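Local coordinates for protein Dye type peroxidase A (Streptomyces lividans 1326, PDB 6GZW) that probably uses hydrogen peroxide to oxidise dyes and related substrates at a bound haem, as dye-decolourising peroxidases do, at residues 88-93 against 100-105; 231-234 against 240-243; 306-311 against 315-320. All blocks are in the same frame, centred on the assembly; numbering follows the deposited sequence.

The three contacts show how the chemistry of an interface follows its place in the fold. Contacts 1 and 2 lie on opposite sides of the chain's centre, their own centres about 39 Å apart. Contact 1, partly buried, packs a loop onto a helix start in the N-terminal half by CH-pi and apolar contact. Contact 2 is buried and joins two short helices through one stacked amide. Contact 3, partly buried, is a hairpin held mainly by backbone hydrogen bonds. Contacts 2 and 3 share the C-terminal half and touch, Asp231 lying against Val315 and Pro316. Both also meet the second subunit, whereas contacts 1 and 3 reach the same sheet.

Contact 1 of 3, residues 88-93 against 100-105; sequences FGHSFF and KQRPVA
Arg102 meets two aromatic rings of the segment 88-93, crossing each at a slant, and most of the contact is CH-pi in character. Its CA sits over one face of the Phe93 ring, 4.0 Å from the centroid and offset toward the rim. Its CD does the same at His90, 3.8 Å from the centroid of the imidazole and 22° off the ring normal. One arginine can serve both rings because its CG is anti to the backbone N (chi1 -170°): the chain runs out past Phe93, where Arg102 CB comes to 3.8 Å from Phe93 CG, and bends at chi3, with CD over a face of the His90 ring.

Apolar packing extends the patch. Pro103 crosses Phe93 at about a right angle, with its CD 4.1 Å from Phe93 CZ. On the opposite face of the Phe93 ring lies Phe92 CD2, so the ring is sandwiched between its own helix and the loop.

Polar groups approach without bonding. Arg102 NE is 3.4 Å from His90 NE2, but the angle is poor for a hydrogen bond and the guanidinium and imidazole planes are turned 47° apart. The carbonyl of Gln101, which approaches Phe93 CE2 obliquely, is instead bonded to Trp214 NE1.

Leu374 of helix 372-375 also packs on Phe93, while Phe88, on strand 83-89, is hydrogen-bonded through its backbone to Ala359 of strand 350-360. The arrangement is thus a strand-to-helix junction in the N-terminal ferredoxin-like half of the dye-decolourising peroxidase fold, with the loop after helix 90-95 folded back over its first turn, beside the strand pair joining the two halves of the sheet.

Contact 2 of 3, residues 231-234 against 240-243; sequences DDWE and AQED
Trp233 and Gln241 bring their backbones to 7.7 Å, CA to CA, where helix 230-233 ends and helix 238-245 has begun, a gap that the glutamine side chain bridges. Gln241 is extended beyond CG (chi2 -174°), and its amide lies flat on one face of the indole, the two planes only 6° apart. Nearer the backbone, Gln241 CG stands 3.7 Å from the centroid of the six-membered ring of Trp233 in a CH-pi contact.

The same amide is held at its end. Gln241 NE2 donates to Trp233 O at 2.9 Å; the acceptor is in the plane of the amide, but the donor comes from above the carbonyl plane, 49° out of it. NE2 also stands 3.3 Å from Trp233 NE1, two donors that cannot bond: NE1 goes to the carbonyl of Met179, while Gln241 OE1 accepts from Lys249 NZ. Stacking, the bond to Trp233 O and the bond from Lys249 together fix the rotation of the amide.

The Trp233 side chain is about 7 Å from the haem. Asp231 of helix 230-233 and Glu234 just after it form salt bridges to Arg143 of the second subunit, and Asp231 packs on Val315, just before strand 316-326, and Pro316, its first residue.

Contact 3 of 3, residues 306-311 against 315-320; sequences YHDGFD and VPDAGL
Tyr306 lays one face of its ring over the backbone of the partner strand in the beta hairpin of strands 300-310 and 316-326: Gly319 N is above the centre and the carbonyl carbon of Ala318 nearer the rim, with Asp317 OD1 and the carbonyl carbon of Leu320 at the edge. Gly319 CA, 3.9 Å from the centroid, makes a CH-pi contact, the ring packing directly on the glycine backbone. The phenol bends over the neighbouring strand because CG stands between the backbone N and the carbonyl carbon (chi1 75°). His307 has Ala318 CB at its edge, 3.6 Å from ND1, and the backbone N of Gly309 over one face; its NE2 bonds to Gln158 of the second subunit. Phe310 meets Pro316 obliquely, CE2 to CB.

A beta bulge interrupts the hairpin. Tyr306 and Gly319 form a hydrogen-bonded antiparallel pair, His307 and Ala318 a non-hydrogen-bonded one; by Phe310 and Pro316 the register has slipped by one residue. Across the slip, Asp308 N donates to Asp317 O at 2.8 Å and Asp317 N to Gly309 O at 2.7 Å, while Asp317 forms the centre of an inverse gamma turn.

The carboxylates of Asp308 and Asp317 come close, OD2 to OD2 4.4 Å, and both form salt bridges to Arg225 of strand 219-228, which probably offsets their repulsion. The same arginine makes a cation-pi contact with Tyr306. Farther along, Leu320 lines the haem pocket. At the turn, Asp311 is both donor and acceptor toward Val315: its N donates to Val315 O, and its OD1, which also takes a weak bond from Asp313 N, accepts Val315 N at 3.0 Å from above the carboxylate plane, 52° out of it.

Contact 1 of 3, residues 88-93 against 100-105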
ATOM      1  N   PHE A  88      24.243  -4.270  -4.929  1.00 13.60           N
ATOM      2  CA  PHE A  88      25.333  -3.416  -4.483  1.00 13.97           C
ATOM      3  C   PHE A  88      25.472  -2.209  -5.410  1.00 13.96           C
ATOM      4  O   PHE A  88      25.475  -2.373  -6.649  1.00 13.89           O
ATOM      5  CB  PHE A  88      26.668  -4.193  -4.482  1.00 14.45           C
ATOM      6  CG  PHE A  88      26.638  -5.438  -3.670  1.00 14.10           C
ATOM      7  CD1 PHE A  88      26.099  -6.610  -4.186  1.00 14.78           C
ATOM      8  CD2 PHE A  88      27.091  -5.436  -2.360  1.00 14.44           C
ATOM      9  CE1 PHE A  88      26.026  -7.765  -3.429  1.00 15.11           C
ATOM     10  CE2 PHE A  88      27.023  -6.579  -1.600  1.00 14.94           C
ATOM     11  CZ  PHE A  88      26.494  -7.746  -2.122  1.00 14.76           C
ATOM     12  N   GLY A  89      25.621  -1.018  -4.844  1.00 13.15           N
ATOM     13  CA  GLY A  89      25.764   0.211  -5.616  1.00 15.01           C
ATOM     14  C   GLY A  89      27.241   0.504  -5.850  1.00 15.36           C
ATOM     15  O   GLY A  89      28.110  -0.098  -5.200  1.00 15.20           O
ATOM     16  N   HIS A  90      27.486   1.451  -6.751  1.00 17.14           N
ATOM     17  CA  HIS A  90      28.830   1.951  -7.050  1.00 18.45           C
ATOM     18  C   HIS A  90      29.601   2.322  -5.784  1.00 18.90           C
ATOM     19  O   HIS A  90      30.771   1.914  -5.628  1.00 18.02           O
ATOM     20  CB  HIS A  90      28.722   3.143  -8.007  1.00 19.26           C
ATOM     21  CG  HIS A  90      30.032   3.693  -8.470  1.00 20.07           C
ATOM     22  ND1 HIS A  90      30.756   4.606  -7.734  1.00 20.37           N
ATOM     23  CD2 HIS A  90      30.704   3.525  -9.634  1.00 21.14           C
ATOM     24  CE1 HIS A  90      31.842   4.944  -8.410  1.00 22.32           C
ATOM     25  NE2 HIS A  90      31.830   4.307  -9.569  1.00 21.89           N
ATOM     26  N   SER A  91      28.943   3.030  -4.859  1.00 17.94           N
ATOM     27  CA  SER A  91      29.589   3.523  -3.643  1.00 17.75           C
ATOM     28  C   SER A  91      30.061   2.416  -2.708  1.00 17.64           C
ATOM     29  O   SER A  91      31.005   2.607  -1.962  1.00 18.68           O
ATOM     30  CB  SER A  91      28.654   4.484  -2.904  1.00 16.93           C
ATOM     31  OG  SER A  91      27.429   3.843  -2.612  1.00 16.83           O
ATOM     32  N   PHE A  92      29.422   1.249  -2.749  1.00 17.46           N
ATOM     33  CA  PHE A  92      29.783   0.145  -1.858  1.00 17.30           C
ATOM     34  C   PHE A  92      31.276  -0.234  -1.882  1.00 18.40           C
ATOM     35  O   PHE A  92      31.870  -0.551  -0.833  1.00 18.36           O
ATOM     36  CB  PHE A  92      28.960  -1.080  -2.241  1.00 16.93           C
ATOM     37  CG  PHE A  92      29.212  -2.291  -1.384  1.00 16.68           C
ATOM     38  CD1 PHE A  92      28.529  -2.471  -0.179  1.00 17.60           C
ATOM     39  CD2 PHE A  92      30.118  -3.283  -1.783  1.00 18.05           C
ATOM     40  CE1 PHE A  92      28.750  -3.606   0.608  1.00 17.19           C
ATOM     41  CE2 PHE A  92      30.344  -4.397  -0.991  1.00 17.19           C
ATOM     42  CZ  PHE A  92      29.664  -4.560   0.207  1.00 17.43           C
ATOM     43  N   PHE A  93      31.867  -0.191  -3.073  1.00 18.41           N
ATOM     44  CA  PHE A  93      33.173  -0.821  -3.333  1.00 19.28           C
ATOM     45  C   PHE A  93      34.312   0.011  -2.720  1.00 20.40           C
ATOM     46  O   PHE A  93      35.247  -0.549  -2.136  1.00 21.94           O
ATOM     47  CB  PHE A  93      33.305  -1.106  -4.856  1.00 17.66           C
ATOM     48  CG  PHE A  93      32.274  -2.090  -5.344  1.00 16.82           C
ATOM     49  CD1 PHE A  93      30.973  -1.661  -5.665  1.00 17.10           C
ATOM     50  CD2 PHE A  93      32.540  -3.449  -5.360  1.00 16.43           C
ATOM     51  CE1 PHE A  93      30.001  -2.562  -6.040  1.00 16.99           C
ATOM     52  CE2 PHE A  93      31.576  -4.371  -5.752  1.00 17.47           C
ATOM     53  CZ  PHE A  93      30.278  -3.926  -6.077  1.00 17.01           C
ATOM     54  N   LYS A 100      38.806  -2.861  -6.937  1.00 25.89           N
ATOM     55  CA  LYS A 100      39.220  -3.783  -7.999  1.00 25.74           C
ATOM     56  C   LYS A 100      38.099  -4.709  -8.506  1.00 24.99           C
ATOM     57  O   LYS A 100      38.170  -5.149  -9.644  1.00 24.13           O
ATOM     58  CB  LYS A 100      40.444  -4.593  -7.567  1.00 26.68           C
ATOM     59  CG  LYS A 100      41.702  -3.746  -7.496  1.00 26.42           C
ATOM     60  CD  LYS A 100      42.927  -4.520  -7.036  0.50 26.07           C
ATOM     61  CE  LYS A 100      44.083  -3.552  -6.810  0.50 25.81           C
ATOM     62  NZ  LYS A 100      45.387  -4.245  -6.698  0.50 25.87           N
ATOM     63  N   GLN A 101      37.065  -4.952  -7.685  1.00 25.38           N
ATOM     64  CA  GLN A 101      35.902  -5.791  -8.046  1.00 23.24           C
ATOM     65  C   GLN A 101      34.645  -5.009  -8.505  1.00 22.31           C
ATOM     66  O   GLN A 101      33.601  -5.624  -8.798  1.00 21.55           O
ATOM     67  CB  GLN A 101      35.510  -6.655  -6.846  1.00 24.78           C
ATOM     68  CG  GLN A 101      36.579  -7.611  -6.351  1.00 25.57           C
ATOM     69  CD  GLN A 101      36.953  -8.687  -7.345  1.00 28.05           C
ATOM     70  OE1 GLN A 101      36.248  -8.954  -8.333  1.00 28.96           O
ATOM     71  NE2 GLN A 101      38.092  -9.319  -7.088  1.00 31.07           N
ATOM     72  N   ARG A 102      34.743  -3.681  -8.566  1.00 21.34           N
ATOM     73  CA  ARG A 102      33.620  -2.838  -8.964  1.00 21.76           C
ATOM     74  C   ARG A 102      33.390  -3.013 -10.461  1.00 22.52           C
ATOM     75  O   ARG A 102      34.297  -2.713 -11.237  1.00 24.19           O
ATOM     76  CB  ARG A 102      33.920  -1.370  -8.671  1.00 21.78           C
ATOM     77  CG  ARG A 102      32.720  -0.458  -8.832  1.00 21.85           C
ATOM     78  CD  ARG A 102      33.090   0.985  -8.601  1.00 22.35           C
ATOM     79  NE  ARG A 102      33.816   1.501  -9.763  1.00 23.26           N
ATOM     80  CZ  ARG A 102      35.132   1.740  -9.836  1.00 26.14           C
ATOM     81  NH1 ARG A 102      35.950   1.571  -8.793  1.00 26.55           N
ATOM     82  NH2 ARG A 102      35.640   2.188 -10.985  1.00 26.20           N
ATOM     83  N   PRO A 103      32.196  -3.489 -10.881  1.00 20.39           N
ATOM     84  CA  PRO A 103      31.985  -3.655 -12.335  1.00 19.96           C
ATOM     85  C   PRO A 103      31.923  -2.322 -13.062  1.00 20.30           C
ATOM     86  O   PRO A 103      31.436  -1.328 -12.484  1.00 19.80           O
ATOM     87  CB  PRO A 103      30.648  -4.399 -12.422  1.00 20.31           C
ATOM     88  CG  PRO A 103      30.335  -4.886 -11.013  1.00 20.68           C
ATOM     89  CD  PRO A 103      31.012  -3.906 -10.107  1.00 20.89           C
ATOM     90  N   VAL A 104      32.412  -2.294 -14.310  1.00 19.26           N
ATOM     91  CA  VAL A 104      32.303  -1.111 -15.191  1.00 19.48           C
ATOM     92  C   VAL A 104      30.813  -0.762 -15.373  1.00 18.36           C
ATOM     93  O   VAL A 104      30.446   0.421 -15.547  1.00 17.37           O
ATOM     94  CB  VAL A 104      32.956  -1.356 -16.585  1.00 20.57           C
ATOM     95  CG1 VAL A 104      32.641  -0.226 -17.560  1.00 20.72           C
ATOM     96  CG2 VAL A 104      34.462  -1.508 -16.448  1.00 21.51           C
ATOM     97  N   ALA A 105      29.978  -1.794 -15.340  1.00 16.92           N
ATOM     98  CA  ALA A 105      28.518  -1.617 -15.487  1.00 17.61           C
ATOM     99  C   ALA A 105      27.898  -0.716 -14.430  1.00 17.58           C
ATOM    100  O   ALA A 105      26.814  -0.176 -14.653  1.00 16.91           O
ATOM    101  CB  ALA A 105      27.812  -2.948 -15.493  1.00 17.65           C
TER

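Contact 2 of 3, residues 231-234 against 240-243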
ATOM      1  N   ASP A 231      -2.229  15.442 -13.087  1.00 12.01           N
ATOM      2  CA  ASP A 231      -3.072  16.646 -13.257  1.00 13.07           C
ATOM      3  C   ASP A 231      -3.072  17.073 -14.726  1.00 13.38           C
ATOM      4  O   ASP A 231      -4.104  17.468 -15.249  1.00 15.13           O
ATOM      5  CB  ASP A 231      -2.613  17.809 -12.357  1.00 12.94           C
ATOM      6  CG  ASP A 231      -2.941  17.601 -10.884  1.00 13.88           C
ATOM      7  OD1 ASP A 231      -3.756  16.718 -10.562  1.00 15.02           O
ATOM      8  OD2 ASP A 231      -2.372  18.332 -10.039  1.00 15.03           O
ATOM      9  N   ASP A 232      -1.925  16.982 -15.403  1.00 12.92           N
ATOM     10  CA  ASP A 232      -1.877  17.329 -16.825  1.00 13.55           C
ATOM     11  C   ASP A 232      -2.333  16.165 -17.680  1.00 13.27           C
ATOM     12  O   ASP A 232      -3.042  16.351 -18.661  1.00 12.55           O
ATOM     13  CB  ASP A 232      -0.455  17.715 -17.248  1.00 15.05           C
ATOM     14  CG  ASP A 232       0.085  18.907 -16.487  1.00 16.32           C
ATOM     15  OD1 ASP A 232      -0.659  19.854 -16.184  1.00 17.36           O
ATOM     16  OD2 ASP A 232       1.272  18.864 -16.156  1.00 19.86           O
ATOM     17  N   TRP A 233      -1.897  14.952 -17.338  1.00 12.16           N
ATOM     18  CA  TRP A 233      -2.242  13.755 -18.139  1.00 11.91           C
ATOM     19  C   TRP A 233      -3.752  13.558 -18.283  1.00 12.19           C
ATOM     20  O   TRP A 233      -4.263  13.229 -19.352  1.00 12.07           O
ATOM     21  CB  TRP A 233      -1.607  12.513 -17.490  1.00 11.23           C
ATOM     22  CG  TRP A 233      -1.984  11.226 -18.117  1.00 11.27           C
ATOM     23  CD1 TRP A 233      -2.821  10.270 -17.614  1.00 11.08           C
ATOM     24  CD2 TRP A 233      -1.515  10.728 -19.378  1.00 10.67           C
ATOM     25  NE1 TRP A 233      -2.902   9.202 -18.477  1.00 11.58           N
ATOM     26  CE2 TRP A 233      -2.124   9.451 -19.574  1.00 10.78           C
ATOM     27  CE3 TRP A 233      -0.637  11.216 -20.346  1.00 11.10           C
ATOM     28  CZ2 TRP A 233      -1.905   8.677 -20.717  1.00 10.92           C
ATOM     29  CZ3 TRP A 233      -0.419  10.408 -21.526  1.00 11.36           C
ATOM     30  CH2 TRP A 233      -1.043   9.167 -21.669  1.00 10.90           C
ATOM     31  N   GLU A 234      -4.459  13.745 -17.179  1.00 12.35           N
ATOM     32  CA  GLU A 234      -5.905  13.470 -17.132  1.00 13.16           C
ATOM     33  C   GLU A 234      -6.735  14.586 -17.717  1.00 14.67           C
ATOM     34  O   GLU A 234      -7.949  14.473 -17.770  1.00 16.35           O
ATOM     35  CB  GLU A 234      -6.312  13.109 -15.695  1.00 12.89           C
ATOM     36  CG  GLU A 234      -5.632  11.806 -15.296  1.00 12.94           C
ATOM     37  CD  GLU A 234      -5.697  11.442 -13.833  1.00 12.83           C
ATOM     38  OE1 GLU A 234      -6.282  12.190 -13.033  1.00 12.17           O
ATOM     39  OE2 GLU A 234      -5.135  10.369 -13.477  1.00 12.41           O
ATOM     40  N   ALA A 240      -5.399  11.750 -27.649  1.00 13.25           N
ATOM     41  CA  ALA A 240      -4.107  12.335 -27.345  1.00 12.86           C
ATOM     42  C   ALA A 240      -3.267  11.383 -26.498  1.00 12.41           C
ATOM     43  O   ALA A 240      -2.086  11.220 -26.729  1.00 12.77           O
ATOM     44  CB  ALA A 240      -4.262  13.669 -26.659  1.00 13.21           C
ATOM     45  N   GLN A 241      -3.916  10.730 -25.554  1.00 11.78           N
ATOM     46  CA  GLN A 241      -3.205   9.798 -24.676  1.00 11.11           C
ATOM     47  C   GLN A 241      -2.704   8.574 -25.438  1.00 11.11           C
ATOM     48  O   GLN A 241      -1.599   8.084 -25.156  1.00 10.43           O
ATOM     49  CB  GLN A 241      -4.108   9.363 -23.538  1.00 11.46           C
ATOM     50  CG  GLN A 241      -4.370  10.424 -22.498  1.00 11.13           C
ATOM     51  CD  GLN A 241      -5.164   9.876 -21.313  1.00 11.50           C
ATOM     52  OE1 GLN A 241      -5.737   8.784 -21.387  1.00 12.60           O
ATOM     53  NE2 GLN A 241      -5.240  10.647 -20.227  1.00 12.79           N
ATOM     54  N   GLU A 242      -3.509   8.073 -26.377  1.00 11.01           N
ATOM     55  CA  GLU A 242      -3.143   6.914 -27.141  1.00 11.30           C
ATOM     56  C   GLU A 242      -1.998   7.268 -28.107  1.00 11.43           C
ATOM     57  O   GLU A 242      -1.074   6.476 -28.338  1.00 11.63           O
ATOM     58  CB  GLU A 242      -4.375   6.286 -27.830  1.00 11.95           C
ATOM     59  CG  GLU A 242      -5.284   5.618 -26.788  1.00 12.90           C
ATOM     60  CD  GLU A 242      -6.482   4.868 -27.311  1.00 14.30           C
ATOM     61  OE1 GLU A 242      -6.950   5.139 -28.438  1.00 15.56           O
ATOM     62  OE2 GLU A 242      -6.987   3.994 -26.550  1.00 13.87           O
ATOM     63  N   ASP A 243      -2.016   8.481 -28.650  1.00 12.32           N
ATOM     64  CA  ASP A 243      -0.857   8.924 -29.473  1.00 13.02           C
ATOM     65  C   ASP A 243       0.453   9.046 -28.696  1.00 13.57           C
ATOM     66  O   ASP A 243       1.508   8.857 -29.272  1.00 12.97           O
ATOM     67  CB  ASP A 243      -1.136  10.263 -30.184  1.00 14.58           C
ATOM     68  CG  ASP A 243      -1.972  10.101 -31.426  1.00 14.68           C
ATOM     69  OD1 ASP A 243      -2.209   8.979 -31.882  1.00 15.60           O
ATOM     70  OD2 ASP A 243      -2.456  11.128 -31.930  1.00 17.83           O
TER

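Contact 3 of 3, residues 306-311 against 315-320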
ATOM      1  N   TYR A 306       3.174   3.671  -7.290  1.00  8.93           N
ATOM      2  CA  TYR A 306       3.221   4.325  -5.975  1.00  9.41           C
ATOM      3  C   TYR A 306       2.275   5.483  -5.882  1.00  9.12           C
ATOM      4  O   TYR A 306       1.899   6.123  -6.888  1.00  9.29           O
ATOM      5  CB  TYR A 306       4.650   4.735  -5.583  1.00  9.38           C
ATOM      6  CG  TYR A 306       5.228   5.965  -6.301  1.00  9.31           C
ATOM      7  CD1 TYR A 306       5.076   7.252  -5.789  1.00  9.83           C
ATOM      8  CD2 TYR A 306       5.945   5.834  -7.480  1.00  9.51           C
ATOM      9  CE1 TYR A 306       5.607   8.372  -6.429  1.00  9.55           C
ATOM     10  CE2 TYR A 306       6.489   6.960  -8.126  1.00  9.54           C
ATOM     11  CZ  TYR A 306       6.350   8.208  -7.592  1.00  9.33           C
ATOM     12  OH  TYR A 306       6.900   9.308  -8.227  1.00 10.59           O
ATOM     13  N   HIS A 307       1.856   5.715  -4.660  1.00  9.20           N
ATOM     14  CA  HIS A 307       1.115   6.893  -4.266  1.00  9.88           C
ATOM     15  C   HIS A 307       1.395   7.181  -2.802  1.00 10.63           C
ATOM     16  O   HIS A 307       1.045   6.373  -1.954  1.00 11.30           O
ATOM     17  CB  HIS A 307      -0.352   6.693  -4.454  1.00  9.89           C
ATOM     18  CG  HIS A 307      -1.145   7.808  -3.865  1.00  9.87           C
ATOM     19  ND1 HIS A 307      -1.105   9.088  -4.376  1.00 10.42           N
ATOM     20  CD2 HIS A 307      -1.927   7.859  -2.759  1.00  9.85           C
ATOM     21  CE1 HIS A 307      -1.857   9.870  -3.625  1.00 10.21           C
ATOM     22  NE2 HIS A 307      -2.364   9.151  -2.640  1.00 10.05           N
ATOM     23  N   ASP A 308       2.045   8.308  -2.525  1.00 10.92           N
ATOM     24  CA  ASP A 308       2.446   8.661  -1.166  1.00 11.93           C
ATOM     25  C   ASP A 308       1.670   9.816  -0.567  1.00 12.83           C
ATOM     26  O   ASP A 308       1.957  10.254   0.555  1.00 15.79           O
ATOM     27  CB  ASP A 308       3.945   8.870  -1.132  1.00 12.61           C
ATOM     28  CG  ASP A 308       4.692   7.554  -1.208  1.00 13.37           C
ATOM     29  OD1 ASP A 308       4.507   6.676  -0.331  1.00 14.87           O
ATOM     30  OD2 ASP A 308       5.503   7.375  -2.103  1.00 13.83           O
ATOM     31  N   GLY A 309       0.627  10.245  -1.248  1.00 12.18           N
ATOM     32  CA  GLY A 309      -0.233  11.301  -0.701  1.00 11.99           C
ATOM     33  C   GLY A 309      -0.168  12.492  -1.609  1.00 11.78           C
ATOM     34  O   GLY A 309       0.258  12.401  -2.796  1.00 11.06           O
ATOM     35  N   PHE A 310      -0.623  13.620  -1.079  1.00 11.82           N
ATOM     36  CA  PHE A 310      -0.754  14.864  -1.806  1.00 12.34           C
ATOM     37  C   PHE A 310       0.076  15.945  -1.125  1.00 13.40           C
ATOM     38  O   PHE A 310       0.130  15.992   0.112  1.00 13.85           O
ATOM     39  CB  PHE A 310      -2.217  15.283  -1.803  1.00 12.09           C
ATOM     40  CG  PHE A 310      -3.102  14.413  -2.675  1.00 11.46           C
ATOM     41  CD1 PHE A 310      -3.658  13.219  -2.175  1.00 11.86           C
ATOM     42  CD2 PHE A 310      -3.358  14.763  -4.005  1.00 12.25           C
ATOM     43  CE1 PHE A 310      -4.485  12.434  -2.968  1.00 11.35           C
ATOM     44  CE2 PHE A 310      -4.167  13.952  -4.799  1.00 12.25           C
ATOM     45  CZ  PHE A 310      -4.726  12.798  -4.280  1.00 11.73           C
ATOM     46  N   ASP A 311       0.699  16.822  -1.920  1.00 14.54           N
ATOM     47  CA  ASP A 311       1.408  17.958  -1.345  1.00 15.51           C
ATOM     48  C   ASP A 311       0.400  19.020  -0.885  1.00 15.88           C
ATOM     49  O   ASP A 311      -0.810  18.899  -1.115  1.00 16.21           O
ATOM     50  CB  ASP A 311       2.559  18.497  -2.258  1.00 15.90           C
ATOM     51  CG  ASP A 311       2.100  19.280  -3.468  1.00 15.52           C
ATOM     52  OD1 ASP A 311       0.931  19.615  -3.599  1.00 15.06           O
ATOM     53  OD2 ASP A 311       2.991  19.611  -4.307  1.00 16.58           O
ATOM     54  N   VAL A 315      -1.199  18.267  -5.295  1.00 13.51           N
ATOM     55  CA  VAL A 315      -0.557  17.520  -6.377  1.00 12.63           C
ATOM     56  C   VAL A 315      -0.264  16.126  -5.848  1.00 11.69           C
ATOM     57  O   VAL A 315       0.358  15.989  -4.781  1.00 11.85           O
ATOM     58  CB  VAL A 315       0.757  18.189  -6.848  1.00 13.08           C
ATOM     59  CG1 VAL A 315       1.374  17.397  -7.989  1.00 13.48           C
ATOM     60  CG2 VAL A 315       0.471  19.613  -7.309  1.00 12.37           C
ATOM     61  N   PRO A 316      -0.675  15.084  -6.581  1.00 11.14           N
ATOM     62  CA  PRO A 316      -0.402  13.742  -6.029  1.00 11.18           C
ATOM     63  C   PRO A 316       1.040  13.321  -6.202  1.00 11.27           C
ATOM     64  O   PRO A 316       1.607  13.426  -7.297  1.00 11.22           O
ATOM     65  CB  PRO A 316      -1.340  12.835  -6.828  1.00 11.10           C
ATOM     66  CG  PRO A 316      -1.531  13.539  -8.131  1.00 11.70           C
ATOM     67  CD  PRO A 316      -1.493  15.010  -7.809  1.00 11.61           C
ATOM     68  N   ASP A 317       1.632  12.817  -5.130  1.00 11.16           N
ATOM     69  CA  ASP A 317       2.962  12.204  -5.214  1.00 11.65           C
ATOM     70  C   ASP A 317       2.786  10.746  -5.599  1.00 10.99           C
ATOM     71  O   ASP A 317       2.882   9.838  -4.772  1.00 11.11           O
ATOM     72  CB  ASP A 317       3.726  12.356  -3.900  1.00 12.32           C
ATOM     73  CG  ASP A 317       5.168  11.919  -4.031  1.00 13.92           C
ATOM     74  OD1 ASP A 317       5.647  11.798  -5.170  1.00 16.40           O
ATOM     75  OD2 ASP A 317       5.813  11.695  -3.020  1.00 17.21           O
ATOM     76  N   ALA A 318       2.524  10.537  -6.896  1.00 10.59           N
ATOM     77  CA  ALA A 318       2.080   9.239  -7.409  1.00 10.50           C
ATOM     78  C   ALA A 318       2.755   8.977  -8.726  1.00 10.26           C
ATOM     79  O   ALA A 318       3.055   9.904  -9.476  1.00 10.75           O
ATOM     80  CB  ALA A 318       0.590   9.207  -7.582  1.00 10.41           C
ATOM     81  N   GLY A 319       2.963   7.705  -9.032  1.00  9.58           N
ATOM     82  CA  GLY A 319       3.664   7.384 -10.254  1.00  9.60           C
ATOM     83  C   GLY A 319       4.054   5.926 -10.350  1.00  9.83           C
ATOM     84  O   GLY A 319       3.305   5.027  -9.953  1.00  9.30           O
ATOM     85  N   LEU A 320       5.245   5.704 -10.900  1.00  9.75           N
ATOM     86  CA  LEU A 320       5.763   4.348 -11.131  1.00 10.04           C
ATOM     87  C   LEU A 320       7.138   4.206 -10.544  1.00  9.96           C
ATOM     88  O   LEU A 320       8.006   5.067 -10.784  1.00  9.65           O
ATOM     89  CB  LEU A 320       5.854   4.118 -12.643  1.00 10.82           C
ATOM     90  CG  LEU A 320       6.085   2.667 -13.105  1.00 11.27           C
ATOM     91  CD1 LEU A 320       4.863   1.817 -12.901  1.00 11.91           C
ATOM     92  CD2 LEU A 320       6.485   2.692 -14.582  1.00 12.25           C
TER
HETATM   93  O   HOH W   1       7.597  11.391  -6.597  1.00 12.27           O